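PDB 3D7R: esterase from Staphylococcus aureus subsp. aureus USA300_TCH1516, which probably hydrolyses ester bonds, as a putative esterase with an alpha/beta hydrolase fold whose substrate is not established. Local coordinates for residues Arg56-Glu59 with Asn60-His64; Gln278-Gln282 with His283-Ile287; Val296-Phe299 with Pro300-Pro303. All blocks are in the same frame, centred on the assembly; numbering follows the deposited sequence.

Contact 1 (Arg56-Glu59 with Asn60-His64); sequences REIE and NRKKH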
loop_
_atom_site.group_PDB
_atom_site.type_symbol
_atom_site.label_atom_id
_atom_site.label_comp_id
_atom_site.label_asym_id
_atom_site.label_seq_id
_atom_site.Cartn_x
_atom_site.Cartn_y
_atom_site.Cartn_z
ATOM N N ARG A 56 10.162 16.141 5.559
ATOM C CA ARG A 56 8.923 15.664 4.920
ATOM C C ARG A 56 7.839 16.751 4.904
ATOM O O ARG A 56 7.086 16.872 3.951
ATOM C CB ARG A 56 8.386 14.390 5.594
ATOM C CG ARG A 56 9.294 13.137 5.514
ATOM C CD ARG A 56 9.873 12.892 4.114
ATOM N NE ARG A 56 8.848 13.007 3.072
ATOM C CZ ARG A 56 9.118 13.235 1.786
ATOM N NH1 ARG A 56 10.385 13.323 1.393
ATOM N NH2 ARG A 56 8.129 13.350 0.892
ATOM N N GLU A 57 7.761 17.551 5.961
ATOM C CA GLU A 57 6.787 18.647 5.960
ATOM C C GLU A 57 6.931 19.513 4.690
ATOM O O GLU A 57 5.936 19.841 4.035
ATOM C CB GLU A 57 6.926 19.526 7.205
ATOM C CG GLU A 57 5.809 20.568 7.318
ATOM C CD GLU A 57 5.914 21.419 8.568
ATOM O OE1 GLU A 57 6.895 21.256 9.350
ATOM O OE2 GLU A 57 5.008 22.259 8.770
ATOM N N ILE A 58 8.179 19.859 4.375
ATOM C CA ILE A 58 8.543 20.729 3.248
ATOM C C ILE A 58 8.340 20.023 1.912
ATOM O O ILE A 58 7.715 20.581 0.994
ATOM C CB ILE A 58 10.031 21.198 3.367
ATOM C CG1 ILE A 58 10.192 22.161 4.548
ATOM C CG2 ILE A 58 10.511 21.875 2.083
ATOM C CD1 ILE A 58 11.688 22.504 4.862
ATOM N N GLU A 59 8.839 18.788 1.817
ATOM C CA GLU A 59 8.757 18.030 0.574
ATOM C C GLU A 59 7.329 17.666 0.223
ATOM O O GLU A 59 6.965 17.677 -0.947
ATOM C CB GLU A 59 9.632 16.764 0.628
ATOM C CG GLU A 59 11.155 17.052 0.655
ATOM C CD GLU A 59 11.619 17.934 -0.498
ATOM O OE1 GLU A 59 11.177 17.717 -1.651
ATOM O OE2 GLU A 59 12.435 18.845 -0.245
ATOM N N ASN A 60 6.523 17.330 1.228
ATOM C CA ASN A 60 5.161 16.865 0.969
ATOM C C ASN A 60 4.231 17.942 0.416
ATOM O O ASN A 60 3.226 17.611 -0.203
ATOM C CB ASN A 60 4.538 16.231 2.223
ATOM C CG ASN A 60 5.111 14.854 2.534
ATOM O OD1 ASN A 60 5.698 14.189 1.667
ATOM N ND2 ASN A 60 4.958 14.424 3.780
ATOM N N ARG A 61 4.542 19.214 0.671
ATOM C CA ARG A 61 3.709 20.328 0.183
ATOM C C ARG A 61 3.875 20.566 -1.312
ATOM O O ARG A 61 2.991 21.139 -1.956
ATOM C CB ARG A 61 3.984 21.635 0.940
ATOM C CG ARG A 61 3.606 21.596 2.397
ATOM C CD ARG A 61 3.319 22.982 2.938
ATOM N NE ARG A 61 3.100 22.945 4.381
ATOM C CZ ARG A 61 3.998 23.273 5.313
ATOM N NH1 ARG A 61 5.221 23.689 4.983
ATOM N NH2 ARG A 61 3.659 23.190 6.595
ATOM N N LYS A 62 5.010 20.127 -1.858
ATOM C CA LYS A 62 5.329 20.366 -3.269
ATOM C C LYS A 62 4.464 19.491 -4.181
ATOM O O LYS A 62 4.101 18.372 -3.815
ATOM C CB LYS A 62 6.816 20.102 -3.537
ATOM C CG LYS A 62 7.717 21.053 -2.776
ATOM C CD LYS A 62 9.141 20.603 -2.788
ATOM C CE LYS A 62 10.018 21.679 -2.167
ATOM N NZ LYS A 62 11.440 21.238 -2.078
ATOM N N LYS A 63 4.143 19.995 -5.368
ATOM C CA LYS A 63 3.398 19.175 -6.309
ATOM C C LYS A 63 4.231 17.945 -6.673
ATOM O O LYS A 63 5.402 18.050 -6.999
ATOM C CB LYS A 63 2.985 19.977 -7.551
ATOM C CG LYS A 63 1.825 20.960 -7.264
ATOM C CD LYS A 63 0.549 20.207 -6.830
ATOM C CE LYS A 63 -0.657 21.123 -6.736
ATOM N NZ LYS A 63 -1.680 20.540 -5.808
ATOM N N HIS A 64 3.624 16.773 -6.578
ATOM C CA HIS A 64 4.305 15.542 -6.940
ATOM C C HIS A 64 4.371 15.412 -8.467
ATOM O O HIS A 64 3.384 15.645 -9.155
ATOM C CB HIS A 64 3.583 14.341 -6.345
ATOM C CG HIS A 64 4.309 13.049 -6.558
ATOM N ND1 HIS A 64 5.518 12.767 -5.958
ATOM C CD2 HIS A 64 4.009 11.975 -7.328
ATOM C CE1 HIS A 64 5.926 11.568 -6.340
ATOM N NE2 HIS A 64 5.026 11.064 -7.165
HETATM O O HOH W 1 5.498 16.348 -2.727
#
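In the C-terminal part of helix 46-61, side chains three and four residues apart are linked in pairs, beginning with Arg56 and Asn60. Asn60 N closes a normal helical bond to Arg56 O (2.8 Å), and the side chains add a second link in the reverse direction: Arg56 NH2 donates to Asn60 OD1 at 2.7 Å, arriving 35° above the amide carbonyl plane. Arg56 reaches forward along the helix to its partner because its chain bends at both chi2 and chi3 (-46° and -47°). Arg56 NE and Asn60 ND2 both donate to Ala108 O, so one carbonyl of a neighbouring loop ties the pair to the rest of the fold.

One residue on, Glu57 and Arg61 run side by side in the same direction. Glu57 OE2 meets Arg61 NH2 at 2.7 Å in a salt bridge whose hydrogen bond is weak, while Glu57 CG lies over a face of the guanidinium. Arg61 NE has a second acidic partner in Glu140, so the arginine is shared between two carboxylates.

Beyond, the backbone bonds lengthen. Arg61 N makes a weak bond to Ile58 O, and Lys62 N turns to Glu59 O at 3.3 Å. The extended Lys62 chain carries NZ to Glu59 OE2 (3.2 Å) from above the carboxylate plane. A water donates to Glu59 O and to Lys62 O, at 2.7 Å from each.

Contact 2 (Gln278-Gln282 with His283-Ile287); sequences QMMLQ and HHQYI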
loop_
_atom_site.group_PDB
_atom_site.type_symbol
_atom_site.label_atom_id
_atom_site.label_comp_id
_atom_site.label_asym_id
_atom_site.label_seq_id
_atom_site.Cartn_x
_atom_site.Cartn_y
_atom_site.Cartn_z
ATOM N N GLN A 278 -4.195 -16.705 8.782
ATOM C CA GLN A 278 -4.870 -17.646 9.691
ATOM C C GLN A 278 -6.244 -17.124 10.131
ATOM O O GLN A 278 -7.232 -17.873 10.169
ATOM C CB GLN A 278 -3.986 -17.947 10.913
ATOM C CG GLN A 278 -2.835 -18.958 10.634
ATOM C CD GLN A 278 -3.360 -20.331 10.238
ATOM O OE1 GLN A 278 -4.253 -20.863 10.885
ATOM N NE2 GLN A 278 -2.804 -20.911 9.179
HETATM N N MSE A 279 -6.314 -15.826 10.451
HETATM C CA MSE A 279 -7.589 -15.216 10.842
HETATM C C MSE A 279 -8.624 -15.228 9.695
HETATM O O MSE A 279 -9.792 -15.515 9.914
HETATM C CB MSE A 279 -7.378 -13.780 11.357
HETATM C CG MSE A 279 -6.540 -13.693 12.614
HETATM SE SE MSE A 279 -6.008 -11.808 12.890
HETATM C CE MSE A 279 -7.769 -11.047 13.106
HETATM N N MSE A 280 -8.189 -14.901 8.485
HETATM C CA MSE A 280 -9.066 -14.978 7.288
HETATM C C MSE A 280 -9.617 -16.396 7.069
HETATM O O MSE A 280 -10.819 -16.595 6.831
HETATM C CB MSE A 280 -8.280 -14.529 6.051
HETATM C CG MSE A 280 -7.873 -13.053 6.105
HETATM SE SE MSE A 280 -9.431 -11.890 5.750
HETATM C CE MSE A 280 -9.580 -12.233 3.855
ATOM N N LEU A 281 -8.725 -17.381 7.163
ATOM C CA LEU A 281 -9.079 -18.785 7.002
ATOM C C LEU A 281 -10.107 -19.218 8.046
ATOM O O LEU A 281 -11.140 -19.805 7.708
ATOM C CB LEU A 281 -7.807 -19.642 7.080
ATOM C CG LEU A 281 -6.884 -19.473 5.855
ATOM C CD1 LEU A 281 -5.557 -20.186 6.124
ATOM C CD2 LEU A 281 -7.553 -19.993 4.578
ATOM N N GLN A 282 -9.824 -18.899 9.306
ATOM C CA GLN A 282 -10.731 -19.199 10.430
ATOM C C GLN A 282 -12.124 -18.617 10.236
ATOM O O GLN A 282 -13.113 -19.231 10.619
ATOM C CB GLN A 282 -10.147 -18.672 11.729
ATOM C CG GLN A 282 -10.949 -19.045 12.984
ATOM C CD GLN A 282 -10.316 -18.499 14.229
ATOM O OE1 GLN A 282 -10.053 -17.304 14.321
ATOM N NE2 GLN A 282 -10.046 -19.377 15.202
ATOM N N HIS A 283 -12.192 -17.424 9.653
ATOM C CA HIS A 283 -13.474 -16.779 9.411
ATOM C C HIS A 283 -14.060 -17.093 8.044
ATOM O O HIS A 283 -14.997 -16.432 7.620
ATOM C CB HIS A 283 -13.382 -15.271 9.660
ATOM C CG HIS A 283 -13.253 -14.932 11.109
ATOM N ND1 HIS A 283 -14.348 -14.740 11.925
ATOM C CD2 HIS A 283 -12.165 -14.824 11.907
ATOM C CE1 HIS A 283 -13.936 -14.504 13.159
ATOM N NE2 HIS A 283 -12.616 -14.555 13.175
ATOM N N HIS A 284 -13.519 -18.111 7.380
ATOM C CA HIS A 284 -13.960 -18.547 6.045
ATOM C C HIS A 284 -14.015 -17.399 5.036
ATOM O O HIS A 284 -14.979 -17.255 4.280
ATOM C CB HIS A 284 -15.312 -19.256 6.114
ATOM C CG HIS A 284 -15.376 -20.332 7.150
ATOM N ND1 HIS A 284 -14.816 -21.578 6.962
ATOM C CD2 HIS A 284 -15.925 -20.344 8.387
ATOM C CE1 HIS A 284 -15.021 -22.313 8.041
ATOM N NE2 HIS A 284 -15.693 -21.588 8.919
ATOM N N GLN A 285 -12.970 -16.578 5.043
ATOM C CA GLN A 285 -12.847 -15.485 4.101
ATOM C C GLN A 285 -11.775 -15.880 3.087
ATOM O O GLN A 285 -10.663 -16.289 3.458
ATOM C CB GLN A 285 -12.442 -14.183 4.816
ATOM C CG GLN A 285 -13.550 -13.488 5.641
ATOM C CD GLN A 285 -14.724 -12.961 4.806
ATOM O OE1 GLN A 285 -15.866 -13.088 5.216
ATOM N NE2 GLN A 285 -14.442 -12.359 3.651
ATOM N N TYR A 286 -12.124 -15.776 1.812
ATOM C CA TYR A 286 -11.197 -16.051 0.717
ATOM C C TYR A 286 -9.893 -15.247 0.815
ATOM O O TYR A 286 -9.910 -14.017 0.830
ATOM C CB TYR A 286 -11.862 -15.758 -0.631
ATOM C CG TYR A 286 -11.091 -16.348 -1.788
ATOM C CD1 TYR A 286 -11.394 -17.621 -2.260
ATOM C CD2 TYR A 286 -10.040 -15.648 -2.390
ATOM C CE1 TYR A 286 -10.685 -18.187 -3.320
ATOM C CE2 TYR A 286 -9.321 -16.206 -3.448
ATOM C CZ TYR A 286 -9.656 -17.478 -3.897
ATOM O OH TYR A 286 -8.967 -18.056 -4.933
ATOM N N ILE A 287 -8.765 -15.950 0.870
ATOM C CA ILE A 287 -7.456 -15.292 0.832
ATOM C C ILE A 287 -6.468 -16.124 0.002
ATOM O O ILE A 287 -6.389 -17.349 0.171
ATOM C CB ILE A 287 -6.922 -14.971 2.260
ATOM C CG1 ILE A 287 -5.482 -14.411 2.186
ATOM C CG2 ILE A 287 -7.001 -16.232 3.155
ATOM C CD1 ILE A 287 -5.307 -13.039 2.826
#
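Met279, modelled as selenomethionine, starts the closing of helix 270-282: its carbonyl O accepts His283 N at 3.1 Å, the last regular helical bond of this segment pair. The same oxygen lies in the plane of the His283 ring, at its edge, 3.2 Å from CD2; on the other side of the imidazole, ND1 is bonded to Glu254.

Met280, also selenomethionine, has its O reached by Gln285 N at 2.8 Å with a nearly straight N-H...O angle of 167°. Its side chain bends at chi2 and chi3 (-75° and -73°), bringing CE to within 3.6 Å of Gln285 CB, while its CB packs on Ile287 CG2, also at 3.6 Å.

Leu281 O accepts His284 N, three residues on, at 2.9 Å, the donor standing well above the carbonyl plane. With the positive phi of His284, this completes a Schellman motif. Leu281 CD2 adds a looser touch on Ile287 CG2 (4.1 Å).

Gln282 runs alongside His283, its amide almost perpendicular to the imidazole.

Three backbone bonds thus satisfy the carbonyls of Met279, Met280 and Leu281 within the turn, while Gln285 OE1 accepts from Gly255 N outside it; Met280, Leu281 and Ile287 pack apolar groups together as the chain reverses into strand 287-292.

Contact 3 (Val296-Phe299 with Pro300-Pro303); sequences VHDF and PIYP
Asp298 and Ile301, with Phe299 and Tyr302, show how a tight turn can run straight into a short 3-10 segment. The backbone bonds set the course. Val296 to Phe299 form a type II beta turn, closed by a weak bond from Phe299 N to Val296 O, with Asp298 at positive phi. Ile301 N then donates to Asp298 O at 3.1 Å, almost straight at 172°, and Tyr302 N donates to Phe299 O at 3.0 Å from above the carbonyl plane. Outside the two segments, Ser200 OG pairs with Asp298 N.

Ring contacts come next. Pro300 CD sits over the face of the Phe299 ring, 3.6 Å from its centroid and 20° off the normal, in a CH-pi contact. Phe299 CG stands between the backbone N and the carbonyl carbon (chi1 77°), a position that brings the ring alongside the following proline. Tyr302 offers its edge to Phe299 O, which is 3.4 Å from CD2.

Among the contacts made by methyl groups, Val296 CG2 touches Tyr302 CE2 at 3.8 Å, the two side chains crossing at about a right angle. Ile301 CG2 lies 3.7 Å from Asp298 OD2, putting a methyl against the carboxylate.

A water bridges the two segments, donating to His297 O (2.9 Å) and to Tyr302 OH (3.0 Å).

The His297 side chain takes no large part in these contacts; its ND1 bonds Glu267 OE1. A histidine in the loop after the last strand, paired with an acid that follows the preceding strand in the sheet, is the arrangement alpha/beta hydrolases use for their catalytic His-acid pair, and His297 with Glu267 is consistent with that role.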
loop_
_atom_site.group_PDB
_atom_site.type_symbol
_atom_site.label_atom_id
_atom_site.label_comp_id
_atom_site.label_asym_id
_atom_site.label_seq_id
_atom_site.Cartn_x
_atom_site.Cartn_y
_atom_site.Cartn_z
ATOM N N VAL A 296 12.426 -9.496 -0.162
ATOM C CA VAL A 296 12.488 -8.397 0.784
ATOM C C VAL A 296 11.165 -7.622 0.846
ATOM O O VAL A 296 10.256 -7.855 0.035
ATOM C CB VAL A 296 13.675 -7.425 0.454
ATOM C CG1 VAL A 296 15.017 -8.192 0.399
ATOM C CG2 VAL A 296 13.440 -6.641 -0.849
ATOM N N HIS A 297 11.068 -6.702 1.808
ATOM C CA HIS A 297 9.894 -5.834 1.934
ATOM C C HIS A 297 9.602 -5.105 0.627
ATOM O O HIS A 297 10.497 -4.476 0.063
ATOM C CB HIS A 297 10.096 -4.796 3.040
ATOM C CG HIS A 297 8.915 -3.887 3.220
ATOM N ND1 HIS A 297 7.685 -4.347 3.642
ATOM C CD2 HIS A 297 8.769 -2.556 3.008
ATOM C CE1 HIS A 297 6.833 -3.334 3.696
ATOM N NE2 HIS A 297 7.466 -2.238 3.313
ATOM N N ASP A 298 8.363 -5.218 0.139
ATOM C CA ASP A 298 7.897 -4.396 -0.982
ATOM C C ASP A 298 8.600 -4.832 -2.255
ATOM O O ASP A 298 8.774 -4.021 -3.197
ATOM C CB ASP A 298 8.223 -2.919 -0.697
ATOM C CG ASP A 298 7.159 -1.938 -1.216
ATOM O OD1 ASP A 298 6.016 -2.337 -1.481
ATOM O OD2 ASP A 298 7.487 -0.733 -1.325
ATOM N N PHE A 299 8.986 -6.111 -2.313
ATOM C CA PHE A 299 9.881 -6.577 -3.387
ATOM C C PHE A 299 9.442 -6.247 -4.829
ATOM O O PHE A 299 10.308 -5.992 -5.647
ATOM C CB PHE A 299 10.255 -8.061 -3.235
ATOM C CG PHE A 299 9.170 -9.016 -3.644
ATOM C CD1 PHE A 299 9.043 -9.421 -4.981
ATOM C CD2 PHE A 299 8.292 -9.532 -2.693
ATOM C CE1 PHE A 299 8.030 -10.319 -5.376
ATOM C CE2 PHE A 299 7.269 -10.424 -3.062
ATOM C CZ PHE A 299 7.135 -10.820 -4.405
ATOM N N PRO A 300 8.120 -6.257 -5.140
ATOM C CA PRO A 300 7.696 -5.994 -6.519
ATOM C C PRO A 300 8.090 -4.626 -7.100
ATOM O O PRO A 300 7.959 -4.435 -8.311
ATOM C CB PRO A 300 6.167 -6.122 -6.446
ATOM C CG PRO A 300 5.950 -7.106 -5.289
ATOM C CD PRO A 300 6.945 -6.546 -4.287
ATOM N N ILE A 301 8.540 -3.681 -6.259
ATOM C CA ILE A 301 9.009 -2.372 -6.759
ATOM C C ILE A 301 10.374 -2.474 -7.420
ATOM O O ILE A 301 10.777 -1.589 -8.200
ATOM C CB ILE A 301 9.046 -1.286 -5.649
ATOM C CG1 ILE A 301 10.105 -1.628 -4.582
ATOM C CG2 ILE A 301 7.654 -1.106 -5.039
ATOM C CD1 ILE A 301 10.551 -0.436 -3.711
ATOM N N TYR A 302 11.097 -3.548 -7.104
ATOM C CA TYR A 302 12.410 -3.779 -7.681
ATOM C C TYR A 302 12.348 -4.435 -9.067
ATOM O O TYR A 302 11.499 -5.309 -9.314
ATOM C CB TYR A 302 13.289 -4.605 -6.721
ATOM C CG TYR A 302 13.538 -3.897 -5.394
ATOM C CD1 TYR A 302 14.463 -2.860 -5.300
ATOM C CD2 TYR A 302 12.818 -4.250 -4.236
ATOM C CE1 TYR A 302 14.702 -2.196 -4.078
ATOM C CE2 TYR A 302 13.040 -3.583 -3.009
ATOM C CZ TYR A 302 13.984 -2.559 -2.937
ATOM O OH TYR A 302 14.209 -1.903 -1.729
ATOM N N PRO A 303 13.251 -4.024 -9.978
ATOM C CA PRO A 303 13.312 -4.595 -11.329
ATOM C C PRO A 303 13.999 -5.974 -11.366
ATOM O O PRO A 303 15.103 -6.128 -11.894
ATOM C CB PRO A 303 14.091 -3.529 -12.118
ATOM C CG PRO A 303 15.019 -2.945 -11.108
ATOM C CD PRO A 303 14.264 -2.965 -9.783
HETATM O O HOH W 2 11.709 -1.902 -0.124
#

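The three contacts are separate local examples spread through one chain. Contacts 1 and 2 lie on opposite sides of its centre, with their own centres 39 Å apart; contact 3 is more central and buried, its centre 24 Å from that of contact 1 and 26 Å from that of contact 2. None touches another: the nearest atoms of contact 3 stay about 13 Å from contact 1 and about 14 Å from contact 2. Chain connectivity links the last two, since strand 287-292 leads from the turn of contact 2 toward the loop of contact 3, which carries His297 of the probable active site. Contacts 1 and 2 instead lie toward the periphery, in the C-terminal part of helix 46-61 and at the end of helix 270-282.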